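Local coordinates for putative type VI secretion protein (Escherichia coli, PDB 3U66) that is the cytoplasmic domain of the inner-membrane-attached protein SciP/TssL, and probably works as a component of the bacterial type VI secretion machinery, at residues V122-L125 with T126-R130. Residues are numbered along the deposited sequence; the frame is centred on the assembly and turned at random.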
ATOM      1  N   VAL A 122     -15.270  -3.808   4.763  1.00 60.28           N
ATOM      2  CA  VAL A 122     -14.503  -5.029   4.512  1.00 59.38           C
ATOM      3  C   VAL A 122     -13.581  -4.880   3.275  1.00 61.49           C
ATOM      4  O   VAL A 122     -12.420  -5.296   3.326  1.00 61.37           O
ATOM      5  CB  VAL A 122     -15.412  -6.296   4.511  1.00 63.63           C
ATOM      6  CG1 VAL A 122     -16.484  -6.237   3.422  1.00 63.58           C
ATOM      7  CG2 VAL A 122     -14.600  -7.584   4.419  1.00 63.64           C
ATOM      8  N   ALA A 123     -14.078  -4.199   2.218  1.00 56.29           N
ATOM      9  CA  ALA A 123     -13.334  -3.912   0.987  1.00 54.95           C
ATOM     10  C   ALA A 123     -12.079  -3.062   1.260  1.00 56.40           C
ATOM     11  O   ALA A 123     -11.011  -3.385   0.735  1.00 55.46           O
ATOM     12  CB  ALA A 123     -14.243  -3.238  -0.029  1.00 55.39           C
ATOM     13  N   VAL A 124     -12.202  -2.026   2.126  1.00 51.63           N
ATOM     14  CA  VAL A 124     -11.105  -1.141   2.539  1.00 50.95           C
ATOM     15  C   VAL A 124     -10.045  -1.962   3.290  1.00 54.51           C
ATOM     16  O   VAL A 124      -8.871  -1.868   2.940  1.00 54.28           O
ATOM     17  CB  VAL A 124     -11.625   0.081   3.357  1.00 54.76           C
ATOM     18  CG1 VAL A 124     -10.486   0.894   3.974  1.00 54.10           C
ATOM     19  CG2 VAL A 124     -12.518   0.972   2.499  1.00 54.39           C
ATOM     20  N   LEU A 125     -10.468  -2.792   4.277  1.00 51.44           N
ATOM     21  CA  LEU A 125      -9.596  -3.671   5.073  1.00 51.37           C
ATOM     22  C   LEU A 125      -8.858  -4.669   4.202  1.00 57.88           C
ATOM     23  O   LEU A 125      -7.725  -5.030   4.531  1.00 58.40           O
ATOM     24  CB  LEU A 125     -10.378  -4.455   6.152  1.00 50.82           C
ATOM     25  CG  LEU A 125     -10.974  -3.716   7.355  1.00 53.86           C
ATOM     26  CD1 LEU A 125     -11.508  -4.704   8.350  1.00 53.56           C
ATOM     27  CD2 LEU A 125      -9.964  -2.819   8.038  1.00 54.13           C
ATOM     28  N   THR A 126      -9.514  -5.145   3.116  1.00 54.89           N
ATOM     29  CA  THR A 126      -8.936  -6.096   2.166  1.00 54.79           C
ATOM     30  C   THR A 126      -7.774  -5.425   1.441  1.00 58.84           C
ATOM     31  O   THR A 126      -6.672  -5.977   1.414  1.00 58.74           O
ATOM     32  CB  THR A 126     -10.022  -6.649   1.225  1.00 59.94           C
ATOM     33  OG1 THR A 126     -11.025  -7.305   2.007  1.00 59.45           O
ATOM     34  CG2 THR A 126      -9.464  -7.604   0.165  1.00 55.31           C
ATOM     35  N   CYS A 127      -8.013  -4.216   0.906  1.00 55.14           N
ATOM     36  CA  CYS A 127      -7.021  -3.429   0.181  1.00 54.69           C
ATOM     37  C   CYS A 127      -5.812  -3.070   1.034  1.00 58.06           C
ATOM     38  O   CYS A 127      -4.689  -3.135   0.537  1.00 57.72           O
ATOM     39  CB  CYS A 127      -7.668  -2.200  -0.438  1.00 55.01           C
ATOM     40  SG  CYS A 127      -8.780  -2.586  -1.809  1.00 59.16           S
ATOM     41  N   LEU A 128      -6.039  -2.749   2.324  1.00 53.65           N
ATOM     42  CA  LEU A 128      -4.984  -2.431   3.286  1.00 53.65           C
ATOM     43  C   LEU A 128      -4.126  -3.672   3.602  1.00 59.19           C
ATOM     44  O   LEU A 128      -2.922  -3.544   3.859  1.00 58.70           O
ATOM     45  CB  LEU A 128      -5.572  -1.809   4.567  1.00 53.61           C
ATOM     46  CG  LEU A 128      -6.218  -0.421   4.429  1.00 58.55           C
ATOM     47  CD1 LEU A 128      -6.922  -0.028   5.694  1.00 58.98           C
ATOM     48  CD2 LEU A 128      -5.203   0.651   4.042  1.00 60.51           C
ATOM     49  N   CYS A 129      -4.746  -4.869   3.555  1.00 56.20           N
ATOM     50  CA  CYS A 129      -4.056  -6.141   3.760  1.00 56.49           C
ATOM     51  C   CYS A 129      -3.232  -6.458   2.525  1.00 58.75           C
ATOM     52  O   CYS A 129      -2.080  -6.881   2.636  1.00 58.14           O
ATOM     53  CB  CYS A 129      -5.045  -7.263   4.074  1.00 57.04           C
ATOM     54  SG  CYS A 129      -5.715  -7.205   5.752  1.00 60.77           S
ATOM     55  N   ARG A 130      -3.825  -6.234   1.346  1.00 54.74           N
ATOM     56  CA  ARG A 130      -3.175  -6.456   0.057  1.00 54.08           C
ATOM     57  C   ARG A 130      -1.975  -5.525  -0.094  1.00 57.99           C
ATOM     58  O   ARG A 130      -0.929  -5.971  -0.577  1.00 57.83           O
ATOM     59  CB  ARG A 130      -4.179  -6.280  -1.097  1.00 52.03           C
ATOM     60  CG  ARG A 130      -4.115  -7.361  -2.174  1.00 59.87           C
ATOM     61  CD  ARG A 130      -4.539  -8.718  -1.656  1.00 67.43           C
ATOM     62  NE  ARG A 130      -5.331  -9.482  -2.617  1.00 72.59           N
ATOM     63  CZ  ARG A 130      -4.973 -10.653  -3.133  1.00 79.30           C
ATOM     64  NH1 ARG A 130      -3.813 -11.209  -2.794  1.00 59.05           N
ATOM     65  NH2 ARG A 130      -5.761 -11.275  -3.995  1.00 68.23           N
TER
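The hydroxyl of T126 reaches back one helical turn to the carbonyl of V122, with OG1 2.8 Å from V122 O. Its first torsion (chi1 -60°) swings OG1 opposite the carbonyl carbon, on the side of the backbone N, where hydroxyl and amide share one acceptor. V122 O is therefore gripped twice. The T126 amide N, 2.9 Å from V122 O, is tilted 19° from the carbonyl plane, whereas OG1 stands well above that plane and does not lie on a lone pair. This second bond satisfies a hydroxyl on a buried residue; a valine here would probably leave V122 O with the amide of this residue as its one remaining donor within the turn. The T126 side chain also touches E10 of helix 7-24.

On another face of the helix, V124 and L128 run alongside each other in the same direction. V124 CG1, anti to the backbone N (chi1 171°), comes within 4.1 Å of L128 CD1, a light apolar touch between branch ends. Both residues also meet helix 103-115, V124 at Q114 and L128 at L107 and I111. The backbone hydrogen bond from L128 N to V124 O, 3.0 Å, ties the same two residues. C127 turns to M63 of helix 57-76 and to F13 and W17 of helix 7-24.

The successive i to i+4 amide bonds, with C127 N 3.1 Å from A123 O, identify the first turns of an alpha-helix. T126 adds the hydroxyl-to-i-4-carbonyl hydrogen bond familiar from serine and threonine within helices, here in helix 122-133, packed among neighbouring helices of the all-helical DotU-family domain.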